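Local atomic coordinates of Alr3699 protein (Nostoc sp., PDB entry 4XSP), a protein that belongs to the GT-B clan of glycosyltransferases, with two Rossmann-like domains facing each other across a cleft that holds uridine-5'-diphosphate. Residues N180-N185 against F296-V301; G210-L215 against I238-A243; S216-Q221 against S290-P295. One frame throughout, in Å; residues are numbered along the deposited sequence.

Interaction 1: residues N180-N185 against F296-V301; sequences NGFDIN and FGRVIV. With UDP (uridine-5'-diphosphate), chain D.
N180 and F182 pack against F296, R298 and V301 in a buried contact of the interdomain linker, the loop that leaves strand 175-177 at the end of the N-terminal sheet, with the start of helix 298-305 in the C-terminal half. F182 is the centre of it. With CG beside the backbone N and anti to the carbonyl carbon (chi1 -58°), its ring reaches in among the helix side chains, where CE1 meets V301 CG1 at 3.5 Å. The same CE1 approaches F296 CE1 at 4.1 Å, edge against edge. At the other side of the ring, F182 CE2 sits 3.6 Å above the guanidinium plane of R298, over its centre; the two planes are 27° apart, so a flat aromatic suits this position. F296 in turn offers a face to N180, whose amide plane is nearly parallel to the ring and displaced toward its rim, while N180 CB makes an off-centre CH-pi contact.

In this GT-B fold the N-terminus of helix 298-305 receives the phosphate next to the ribose of UDP: R298 N donates to UDP O2A at 3.1 Å and V299 N to UDP O1A at 3.2 Å, where the helix end would probably steady the negative charge. G297, the N-cap, suits its place because a beta carbon would run into I300 CD1. A bend at chi3 (65°) swings the R298 guanidinium between the ribose and the linker, so that NE donates to UDP O3' at 3.1 Å. Water 1 is held by R298 NH1 at 2.8 Å and water 2 by R298 NH2, and both lie beside the carbonyl oxygen of G181. Helix 20-29 covers R298 through L23, C24 and D27.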
loop_
_atom_site.group_PDB
_atom_site.type_symbol
_atom_site.label_atom_id
_atom_site.label_comp_id
_atom_site.label_asym_id
_atom_site.label_seq_id
_atom_site.Cartn_x
_atom_site.Cartn_y
_atom_site.Cartn_z
ATOM N N ASN B 180 12.424 -21.410 17.867
ATOM C CA ASN B 180 11.945 -20.688 19.037
ATOM C C ASN B 180 12.861 -20.946 20.234
ATOM O O ASN B 180 13.371 -22.044 20.401
ATOM C CB ASN B 180 10.548 -21.148 19.440
ATOM C CG ASN B 180 9.448 -20.773 18.444
ATOM O OD1 ASN B 180 9.640 -20.614 17.237
ATOM N ND2 ASN B 180 8.253 -20.683 18.981
ATOM N N GLY B 181 13.050 -19.945 21.076
ATOM C CA GLY B 181 13.899 -20.065 22.245
ATOM C C GLY B 181 13.074 -20.132 23.528
ATOM O O GLY B 181 11.941 -19.666 23.567
ATOM N N PHE B 182 13.620 -20.783 24.548
ATOM C CA PHE B 182 12.930 -20.986 25.842
ATOM C C PHE B 182 13.835 -20.705 27.040
ATOM O O PHE B 182 15.003 -20.993 26.985
ATOM C CB PHE B 182 12.391 -22.412 25.910
ATOM C CG PHE B 182 11.427 -22.747 24.782
ATOM C CD1 PHE B 182 11.892 -23.127 23.518
ATOM C CD2 PHE B 182 10.083 -22.654 24.982
ATOM C CE1 PHE B 182 11.013 -23.416 22.495
ATOM C CE2 PHE B 182 9.189 -22.948 23.964
ATOM C CZ PHE B 182 9.645 -23.332 22.727
ATOM N N ASP B 183 13.280 -20.168 28.120
ATOM C CA ASP B 183 14.006 -19.983 29.368
ATOM C C ASP B 183 14.067 -21.333 30.063
ATOM O O ASP B 183 13.090 -21.780 30.684
ATOM C CB ASP B 183 13.332 -18.923 30.229
ATOM C CG ASP B 183 14.037 -18.735 31.569
ATOM O OD1 ASP B 183 14.690 -19.663 32.075
ATOM O OD2 ASP B 183 13.926 -17.646 32.122
ATOM N N ILE B 184 15.195 -22.016 29.935
ATOM C CA ILE B 184 15.209 -23.466 30.271
ATOM C C ILE B 184 14.866 -23.773 31.732
ATOM O O ILE B 184 14.221 -24.768 32.029
ATOM C CB ILE B 184 16.500 -24.160 29.814
ATOM C CG1 ILE B 184 17.678 -23.705 30.664
ATOM C CG2 ILE B 184 16.750 -23.880 28.329
ATOM C CD1 ILE B 184 19.041 -24.030 30.083
ATOM N N ASN B 185 15.240 -22.885 32.641
ATOM C CA ASN B 185 15.027 -23.101 34.048
ATOM C C ASN B 185 13.569 -22.983 34.497
ATOM O O ASN B 185 13.198 -23.468 35.568
ATOM C CB ASN B 185 15.929 -22.160 34.843
ATOM C CG ASN B 185 17.395 -22.534 34.703
ATOM O OD1 ASN B 185 17.713 -23.664 34.464
ATOM N ND2 ASN B 185 18.277 -21.580 34.895
ATOM N N PHE B 296 6.479 -25.742 13.950
ATOM C CA PHE B 296 7.383 -25.918 15.088
ATOM C C PHE B 296 6.479 -26.212 16.278
ATOM O O PHE B 296 5.685 -25.362 16.685
ATOM C CB PHE B 296 8.148 -24.609 15.376
ATOM C CG PHE B 296 9.181 -24.717 16.485
ATOM C CD1 PHE B 296 8.826 -24.624 17.811
ATOM C CD2 PHE B 296 10.529 -24.886 16.182
ATOM C CE1 PHE B 296 9.800 -24.709 18.836
ATOM C CE2 PHE B 296 11.489 -25.003 17.191
ATOM C CZ PHE B 296 11.124 -24.902 18.515
ATOM N N GLY B 297 6.528 -27.377 16.854
ATOM C CA GLY B 297 5.689 -27.537 18.076
ATOM C C GLY B 297 6.346 -27.006 19.350
ATOM O O GLY B 297 7.186 -27.676 19.937
ATOM N N ARG B 298 5.976 -25.807 19.789
ATOM C CA ARG B 298 6.500 -25.281 21.054
ATOM C C ARG B 298 6.323 -26.260 22.207
ATOM O O ARG B 298 7.208 -26.418 23.021
ATOM C CB ARG B 298 5.835 -23.969 21.409
ATOM C CG ARG B 298 6.302 -22.799 20.552
ATOM C CD ARG B 298 5.584 -21.499 20.881
ATOM N NE ARG B 298 5.858 -20.993 22.236
ATOM C CZ ARG B 298 6.938 -20.321 22.620
ATOM N NH1 ARG B 298 7.940 -20.064 21.778
ATOM N NH2 ARG B 298 7.025 -19.885 23.864
ATOM N N VAL B 299 5.151 -26.891 22.278
ATOM C CA VAL B 299 4.823 -27.829 23.356
ATOM C C VAL B 299 5.723 -29.071 23.374
ATOM O O VAL B 299 5.966 -29.651 24.430
ATOM C CB VAL B 299 3.326 -28.235 23.368
ATOM C CG1 VAL B 299 2.487 -27.044 23.778
ATOM C CG2 VAL B 299 2.873 -28.820 22.028
ATOM N N ILE B 300 6.224 -29.437 22.211
ATOM C CA ILE B 300 7.144 -30.528 22.089
ATOM C C ILE B 300 8.442 -30.158 22.841
ATOM O O ILE B 300 8.865 -30.871 23.754
ATOM C CB ILE B 300 7.450 -30.811 20.620
ATOM C CG1 ILE B 300 6.197 -31.337 19.870
ATOM C CG2 ILE B 300 8.617 -31.769 20.491
ATOM C CD1 ILE B 300 6.446 -31.600 18.386
ATOM N N VAL B 301 9.023 -29.017 22.480
ATOM C CA VAL B 301 10.254 -28.545 23.096
ATOM C C VAL B 301 10.014 -28.277 24.573
ATOM O O VAL B 301 10.855 -28.620 25.411
ATOM C CB VAL B 301 10.805 -27.307 22.372
ATOM C CG1 VAL B 301 12.002 -26.701 23.110
ATOM C CG2 VAL B 301 11.204 -27.682 20.954
HETATM N N1 UDP D . -0.250 -22.895 25.816
HETATM C C2 UDP D . -0.631 -22.260 27.013
HETATM N N3 UDP D . -1.728 -22.662 27.680
HETATM C C4 UDP D . -2.510 -23.657 27.195
HETATM C C5 UDP D . -2.174 -24.292 25.992
HETATM C C6 UDP D . -1.018 -23.886 25.321
HETATM O O2 UDP D . 0.042 -21.328 27.503
HETATM O O4 UDP D . -3.527 -23.989 27.839
HETATM C "C1'" UDP D . 0.968 -22.472 25.102
HETATM C "C2'" UDP D . 2.056 -23.551 24.998
HETATM O "O2'" UDP D . 2.832 -23.668 26.209
HETATM C "C3'" UDP D . 2.875 -23.063 23.814
HETATM C "C4'" UDP D . 1.822 -22.384 22.926
HETATM O "O4'" UDP D . 0.722 -22.108 23.743
HETATM O "O3'" UDP D . 3.878 -22.131 24.273
HETATM C "C5'" UDP D . 1.291 -23.290 21.826
HETATM O "O5'" UDP D . 2.343 -23.374 20.884
HETATM P PA UDP D . 2.447 -24.520 19.769
HETATM O O1A UDP D . 2.649 -25.844 20.496
HETATM O O2A UDP D . 3.603 -24.108 18.891
HETATM O O3A UDP D . 0.984 -24.480 19.040
HETATM P PB UDP D . 0.558 -23.640 17.694
HETATM O O1B UDP D . -0.704 -24.313 17.255
HETATM O O2B UDP D . 1.699 -23.880 16.727
HETATM O O3B UDP D . 0.389 -22.227 18.184
HETATM O O HOH W 1 10.043 -18.216 22.282
HETATM O O HOH W 2 9.578 -19.134 25.401
#

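Interaction 2: residues G210-L215 against I238-A243; sequences GHFSRL and ILVGDA. With UDP (uridine-5'-diphosphate), chain D.
F212 and V240 lie side by side on one face of a parallel strand pair, 210-212 with 238-240, whose axes run 4.8 Å apart at 14°. The ring of F212 folds back along its own strand over G210, occupying the place where a beta carbon would collide with F212 CE1; glycine therefore supplies the hollow and phenylalanine the bump. Across the strands, F212 CD2 rests 3.6 Å from V240 CB, and the compact beta-branched valine packs against CD2 and CE2 of the ring. On the other face, H211 CB meets L239 CD2, while the imidazole leads away to T289, whose OG1 bonds H211 NE2. The backbones are joined by H211 N to I238 O, V240 N to H211 O and S213 N to V240 O, each 2.8 Å long.

Beyond the strands the chains stay together. G241 suits its place because at its backbone angles a beta carbon would be jammed against the carbonyl oxygen of V240 and would strike S213 O, which instead receives a CA-H...O contact from G241 CA at 3.5 Å. UDP O4 comes to 3.3 Å from the same G241 CA and also touches V240 CG1, so valine and glycine meet the O4 end of the uracil. L215 N bonds D242 O, approaching from above the carbonyl plane, and the L215 side chain then drops into the dip between L239 and A243, with CD2 4.4 Å from L239 CB. R214 turns toward the diphosphate, though its exact placement there is doubtful.

This pair opens and closes the beta-alpha-beta unit whose helix, 221-228, covers H211 and L215 through Q221 and L224; helix 276-281 covers F212 and V240, and strands 285-288 and 267-271 flank the pair in the sheet.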
loop_
_atom_site.group_PDB
_atom_site.type_symbol
_atom_site.label_atom_id
_atom_site.label_comp_id
_atom_site.label_asym_id
_atom_site.label_seq_id
_atom_site.Cartn_x
_atom_site.Cartn_y
_atom_site.Cartn_z
ATOM N N GLY B 210 -0.339 -36.110 28.639
ATOM C CA GLY B 210 -0.750 -34.708 28.611
ATOM C C GLY B 210 -0.768 -34.197 27.199
ATOM O O GLY B 210 0.111 -34.519 26.410
ATOM N N HIS B 211 -1.813 -33.429 26.866
ATOM C CA HIS B 211 -1.964 -32.832 25.558
ATOM C C HIS B 211 -2.134 -31.354 25.771
ATOM O O HIS B 211 -3.042 -30.927 26.485
ATOM C CB HIS B 211 -3.190 -33.397 24.859
ATOM C CG HIS B 211 -3.153 -33.238 23.383
ATOM N ND1 HIS B 211 -3.468 -32.052 22.757
ATOM C CD2 HIS B 211 -2.837 -34.109 22.406
ATOM C CE1 HIS B 211 -3.323 -32.190 21.461
ATOM N NE2 HIS B 211 -2.958 -33.435 21.219
ATOM N N PHE B 212 -1.247 -30.570 25.174
ATOM C CA PHE B 212 -1.152 -29.144 25.503
ATOM C C PHE B 212 -1.316 -28.363 24.227
ATOM O O PHE B 212 -0.374 -28.165 23.467
ATOM C CB PHE B 212 0.164 -28.814 26.199
ATOM C CG PHE B 212 0.310 -29.490 27.499
ATOM C CD1 PHE B 212 0.651 -30.832 27.547
ATOM C CD2 PHE B 212 0.049 -28.810 28.684
ATOM C CE1 PHE B 212 0.775 -31.483 28.767
ATOM C CE2 PHE B 212 0.169 -29.452 29.914
ATOM C CZ PHE B 212 0.554 -30.793 29.947
ATOM N N SER B 213 -2.552 -27.983 23.962
ATOM C CA SER B 213 -2.891 -27.333 22.705
ATOM C C SER B 213 -4.298 -26.782 22.764
ATOM O O SER B 213 -5.171 -27.356 23.414
ATOM C CB SER B 213 -2.792 -28.319 21.552
ATOM O OG SER B 213 -3.244 -27.693 20.377
ATOM N N ARG B 214 -4.519 -25.665 22.093
ATOM C CA ARG B 214 -5.874 -25.204 21.893
ATOM C C ARG B 214 -6.650 -26.300 21.138
ATOM O O ARG B 214 -6.120 -26.994 20.261
ATOM C CB ARG B 214 -5.899 -23.859 21.157
ATOM C CG ARG B 214 -5.400 -23.912 19.729
ATOM C CD ARG B 214 -4.578 -22.673 19.397
ATOM N NE ARG B 214 -4.496 -22.467 17.953
ATOM C CZ ARG B 214 -3.791 -23.216 17.104
ATOM N NH1 ARG B 214 -3.070 -24.254 17.517
ATOM N NH2 ARG B 214 -3.812 -22.916 15.818
ATOM N N LEU B 215 -7.909 -26.461 21.521
ATOM C CA LEU B 215 -8.753 -27.514 20.962
ATOM C C LEU B 215 -9.151 -27.132 19.525
ATOM O O LEU B 215 -9.893 -26.171 19.271
ATOM C CB LEU B 215 -9.976 -27.758 21.850
ATOM C CG LEU B 215 -9.674 -28.007 23.340
ATOM C CD1 LEU B 215 -10.950 -28.044 24.166
ATOM C CD2 LEU B 215 -8.893 -29.299 23.508
ATOM N N ILE B 238 -5.017 -35.571 29.998
ATOM C CA ILE B 238 -5.353 -34.229 30.358
ATOM C C ILE B 238 -5.219 -33.401 29.108
ATOM O O ILE B 238 -4.179 -33.462 28.430
ATOM C CB ILE B 238 -4.445 -33.733 31.472
ATOM C CG1 ILE B 238 -4.623 -34.671 32.665
ATOM C CG2 ILE B 238 -4.837 -32.318 31.861
ATOM C CD1 ILE B 238 -3.710 -34.383 33.821
ATOM N N LEU B 239 -6.302 -32.681 28.782
ATOM C CA LEU B 239 -6.346 -31.781 27.639
ATOM C C LEU B 239 -6.242 -30.413 28.217
ATOM O O LEU B 239 -7.136 -29.966 28.954
ATOM C CB LEU B 239 -7.650 -31.904 26.851
ATOM C CG LEU B 239 -7.944 -33.334 26.396
ATOM C CD1 LEU B 239 -9.129 -33.379 25.430
ATOM C CD2 LEU B 239 -6.709 -33.973 25.773
ATOM N N VAL B 240 -5.116 -29.771 27.935
ATOM C CA VAL B 240 -4.865 -28.445 28.432
ATOM C C VAL B 240 -4.920 -27.495 27.252
ATOM O O VAL B 240 -4.250 -27.724 26.235
ATOM C CB VAL B 240 -3.507 -28.374 29.099
ATOM C CG1 VAL B 240 -3.259 -26.974 29.614
ATOM C CG2 VAL B 240 -3.447 -29.407 30.234
ATOM N N GLY B 241 -5.714 -26.437 27.406
ATOM C CA GLY B 241 -6.001 -25.504 26.323
ATOM C C GLY B 241 -7.491 -25.199 26.264
ATOM O O GLY B 241 -8.324 -26.009 26.678
ATOM N N ASP B 242 -7.823 -24.021 25.761
ATOM C CA ASP B 242 -9.227 -23.637 25.569
ATOM C C ASP B 242 -9.614 -23.792 24.107
ATOM O O ASP B 242 -8.773 -24.061 23.241
ATOM C CB ASP B 242 -9.517 -22.219 26.104
ATOM C CG ASP B 242 -8.627 -21.159 25.486
ATOM O OD1 ASP B 242 -7.884 -21.481 24.534
ATOM O OD2 ASP B 242 -8.677 -20.002 25.958
ATOM N N ALA B 243 -10.904 -23.662 23.844
ATOM C CA ALA B 243 -11.444 -23.879 22.510
ATOM C C ALA B 243 -11.313 -22.610 21.678
ATOM O O ALA B 243 -11.638 -21.496 22.130
ATOM C CB ALA B 243 -12.896 -24.326 22.596
HETATM N N1 UDP D . -0.250 -22.895 25.816
HETATM C C2 UDP D . -0.631 -22.260 27.013
HETATM N N3 UDP D . -1.728 -22.662 27.680
HETATM C C4 UDP D . -2.510 -23.657 27.195
HETATM C C5 UDP D . -2.174 -24.292 25.992
HETATM C C6 UDP D . -1.018 -23.886 25.321
HETATM O O2 UDP D . 0.042 -21.328 27.503
HETATM O O4 UDP D . -3.527 -23.989 27.839
HETATM C "C1'" UDP D . 0.968 -22.472 25.102
HETATM C "C2'" UDP D . 2.056 -23.551 24.998
HETATM O "O2'" UDP D . 2.832 -23.668 26.209
HETATM C "C3'" UDP D . 2.875 -23.063 23.814
HETATM C "C4'" UDP D . 1.822 -22.384 22.926
HETATM O "O4'" UDP D . 0.722 -22.108 23.743
HETATM O "O3'" UDP D . 3.878 -22.131 24.273
HETATM C "C5'" UDP D . 1.291 -23.290 21.826
HETATM O "O5'" UDP D . 2.343 -23.374 20.884
HETATM P PA UDP D . 2.447 -24.520 19.769
HETATM O O1A UDP D . 2.649 -25.844 20.496
HETATM O O2A UDP D . 3.603 -24.108 18.891
HETATM O O3A UDP D . 0.984 -24.480 19.040
HETATM P PB UDP D . 0.558 -23.640 17.694
HETATM O O1B UDP D . -0.704 -24.313 17.255
HETATM O O2B UDP D . 1.699 -23.880 16.727
HETATM O O3B UDP D . 0.389 -22.227 18.184
#

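Interaction 3: residues S216-Q221 against S290-P295; sequences SPWKGQ and STAPEP. With UDP (uridine-5'-diphosphate), chain D.
P217 and W218 bring their carbonyl oxygens to T291, in a contact between two loops at the C-terminal ends of strands 207-212 and 285-288, in the middle of the C-terminal sheet. P217 starts the 3-10 turn 217-219, where a residue without an N-H loses nothing, and its O lies 3.3 Å from T291 OG1; W218 O is about as far from that hydroxyl, so its one proton has two weak acceptors to choose between. The firm bond is T291 N to W218 O, 3.0 Å, with the donor well out of the carbonyl plane. The indole of W218 continues along the second loop: CE3 packs on A292 CB at 3.8 Å, A292 O lies in the plane at its edge, and CZ3 approaches E294 OE1. A broad, rigid side chain can reach from A292 to E294, and the neighbouring K219 lays its CD over the centre of one face.

Such loops after the first and fourth strands of the sheet border the nucleotide site in GT-B proteins, and E294 opens the E-X7-E motif of this family, with E302 as its second glutamate. K219 comes next. Bends at chi2 and chi3 (-47° and -68°) curl its chain over the indole and bring NZ to E294, forming a salt bridge of 2.8 Å to OE1; OE2 takes a second, weak bond. A long, flexible cation suits this reach, and K219 NZ also lies near the terminal phosphate, 3.5 Å from UDP O1B. Water 3 joins K219 O to S290 OG. G220, the N-cap of helix 221-228, has a positive phi (71°) well suited to glycine, and the missing side chain would have pointed at T291 CG2.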
loop_
_atom_site.group_PDB
_atom_site.type_symbol
_atom_site.label_atom_id
_atom_site.label_comp_id
_atom_site.label_asym_id
_atom_site.label_seq_id
_atom_site.Cartn_x
_atom_site.Cartn_y
_atom_site.Cartn_z
ATOM N N SER B 216 -8.618 -27.891 18.589
ATOM C CA SER B 216 -8.872 -27.660 17.207
ATOM C C SER B 216 -8.605 -28.966 16.484
ATOM O O SER B 216 -7.692 -29.690 16.853
ATOM C CB SER B 216 -7.966 -26.553 16.706
ATOM O OG SER B 216 -7.929 -26.552 15.305
ATOM N N PRO B 217 -9.406 -29.273 15.454
ATOM C CA PRO B 217 -9.321 -30.543 14.725
ATOM C C PRO B 217 -7.924 -30.881 14.219
ATOM O O PRO B 217 -7.500 -32.051 14.265
ATOM C CB PRO B 217 -10.266 -30.327 13.528
ATOM C CG PRO B 217 -11.230 -29.289 13.978
ATOM C CD PRO B 217 -10.486 -28.402 14.932
ATOM N N TRP B 218 -7.211 -29.867 13.734
ATOM C CA TRP B 218 -5.880 -30.095 13.199
ATOM C C TRP B 218 -4.860 -30.360 14.317
ATOM O O TRP B 218 -3.782 -30.827 14.033
ATOM C CB TRP B 218 -5.469 -28.977 12.232
ATOM C CG TRP B 218 -4.981 -27.693 12.852
ATOM C CD1 TRP B 218 -5.735 -26.725 13.454
ATOM C CD2 TRP B 218 -3.618 -27.224 12.890
ATOM N NE1 TRP B 218 -4.924 -25.689 13.886
ATOM C CE2 TRP B 218 -3.622 -25.972 13.550
ATOM C CE3 TRP B 218 -2.391 -27.749 12.442
ATOM C CZ2 TRP B 218 -2.442 -25.236 13.765
ATOM C CZ3 TRP B 218 -1.221 -27.014 12.657
ATOM C CH2 TRP B 218 -1.259 -25.772 13.311
ATOM N N LYS B 219 -5.241 -30.123 15.579
ATOM C CA LYS B 219 -4.411 -30.468 16.749
ATOM C C LYS B 219 -4.602 -31.919 17.208
ATOM O O LYS B 219 -3.820 -32.426 18.020
ATOM C CB LYS B 219 -4.697 -29.533 17.929
ATOM C CG LYS B 219 -4.665 -28.052 17.595
ATOM C CD LYS B 219 -3.455 -27.651 16.770
ATOM C CE LYS B 219 -2.149 -27.760 17.536
ATOM N NZ LYS B 219 -1.031 -27.740 16.557
ATOM N N GLY B 220 -5.662 -32.564 16.727
ATOM C CA GLY B 220 -5.798 -34.005 16.833
ATOM C C GLY B 220 -6.069 -34.576 18.211
ATOM O O GLY B 220 -5.729 -35.711 18.473
ATOM N N GLN B 221 -6.703 -33.821 19.090
ATOM C CA GLN B 221 -6.998 -34.336 20.399
ATOM C C GLN B 221 -7.843 -35.597 20.305
ATOM O O GLN B 221 -7.786 -36.468 21.174
ATOM C CB GLN B 221 -7.733 -33.311 21.242
ATOM C CG GLN B 221 -6.863 -32.184 21.778
ATOM C CD GLN B 221 -6.726 -31.012 20.826
ATOM O OE1 GLN B 221 -7.252 -31.029 19.712
ATOM N NE2 GLN B 221 -6.021 -29.976 21.273
ATOM N N SER B 290 -0.819 -33.774 16.080
ATOM C CA SER B 290 -1.369 -32.941 15.036
ATOM C C SER B 290 -1.598 -33.732 13.794
ATOM O O SER B 290 -0.764 -34.550 13.420
ATOM C CB SER B 290 -0.435 -31.784 14.716
ATOM O OG SER B 290 -0.638 -30.801 15.670
ATOM N N THR B 291 -2.718 -33.448 13.136
ATOM C CA THR B 291 -3.105 -34.140 11.882
ATOM C C THR B 291 -2.655 -33.359 10.655
ATOM O O THR B 291 -2.596 -33.901 9.570
ATOM C CB THR B 291 -4.635 -34.358 11.795
ATOM O OG1 THR B 291 -5.323 -33.118 12.016
ATOM C CG2 THR B 291 -5.088 -35.326 12.840
ATOM N N ALA B 292 -2.339 -32.079 10.816
ATOM C CA ALA B 292 -1.670 -31.342 9.735
ATOM C C ALA B 292 -0.240 -30.992 10.150
ATOM O O ALA B 292 -0.010 -30.719 11.325
ATOM C CB ALA B 292 -2.454 -30.084 9.384
ATOM N N PRO B 293 0.716 -30.971 9.194
ATOM C CA PRO B 293 2.122 -30.616 9.502
ATOM C C PRO B 293 2.292 -29.367 10.389
ATOM O O PRO B 293 1.746 -28.307 10.091
ATOM C CB PRO B 293 2.726 -30.358 8.115
ATOM C CG PRO B 293 1.927 -31.226 7.187
ATOM C CD PRO B 293 0.525 -31.200 7.750
ATOM N N GLU B 294 3.052 -29.513 11.468
ATOM C CA GLU B 294 3.292 -28.438 12.429
ATOM C C GLU B 294 4.565 -27.687 12.053
ATOM O O GLU B 294 5.602 -28.322 11.895
ATOM C CB GLU B 294 3.513 -29.058 13.805
ATOM C CG GLU B 294 3.432 -28.075 14.953
ATOM C CD GLU B 294 2.039 -27.984 15.493
ATOM O OE1 GLU B 294 1.082 -28.278 14.728
ATOM O OE2 GLU B 294 1.902 -27.645 16.684
ATOM N N PRO B 295 4.509 -26.342 11.940
ATOM C CA PRO B 295 5.728 -25.570 11.626
ATOM C C PRO B 295 6.842 -25.778 12.674
ATOM O O PRO B 295 7.964 -25.988 12.313
ATOM C CB PRO B 295 5.257 -24.121 11.640
ATOM C CG PRO B 295 3.764 -24.164 11.657
ATOM C CD PRO B 295 3.381 -25.467 12.280
HETATM N N1 UDP D . -0.250 -22.895 25.816
HETATM C C2 UDP D . -0.631 -22.260 27.013
HETATM N N3 UDP D . -1.728 -22.662 27.680
HETATM C C4 UDP D . -2.510 -23.657 27.195
HETATM C C5 UDP D . -2.174 -24.292 25.992
HETATM C C6 UDP D . -1.018 -23.886 25.321
HETATM O O2 UDP D . 0.042 -21.328 27.503
HETATM O O4 UDP D . -3.527 -23.989 27.839
HETATM C "C1'" UDP D . 0.968 -22.472 25.102
HETATM C "C2'" UDP D . 2.056 -23.551 24.998
HETATM O "O2'" UDP D . 2.832 -23.668 26.209
HETATM C "C3'" UDP D . 2.875 -23.063 23.814
HETATM C "C4'" UDP D . 1.822 -22.384 22.926
HETATM O "O4'" UDP D . 0.722 -22.108 23.743
HETATM O "O3'" UDP D . 3.878 -22.131 24.273
HETATM C "C5'" UDP D . 1.291 -23.290 21.826
HETATM O "O5'" UDP D . 2.343 -23.374 20.884
HETATM P PA UDP D . 2.447 -24.520 19.769
HETATM O O1A UDP D . 2.649 -25.844 20.496
HETATM O O2A UDP D . 3.603 -24.108 18.891
HETATM O O3A UDP D . 0.984 -24.480 19.040
HETATM P PB UDP D . 0.558 -23.640 17.694
HETATM O O1B UDP D . -0.704 -24.313 17.255
HETATM O O2B UDP D . 1.699 -23.880 16.727
HETATM O O3B UDP D . 0.389 -22.227 18.184
HETATM O O HOH W 3 -1.151 -31.482 18.578
#

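All three contacts touch UDP, at different parts of it. Interaction 2 meets the uracil, interaction 1 the ribose and the phosphate attached to it, and interaction 3, through K219, approaches the terminal phosphate. Interactions 2 and 3, with centres about 12 Å apart, are directly coupled: R214 O and Q221 NE2 lie 3.2 Å apart, probably hydrogen-bonded, and K219 packs on S213. Interactions 1 and 2, about 16 Å apart by centres, touch where V299 CG1 packs against F212 O. Interactions 1 and 3 adjoin in sequence, P295 leading into F296, so the loop near the terminal phosphate runs straight into the phosphate-binding helix end.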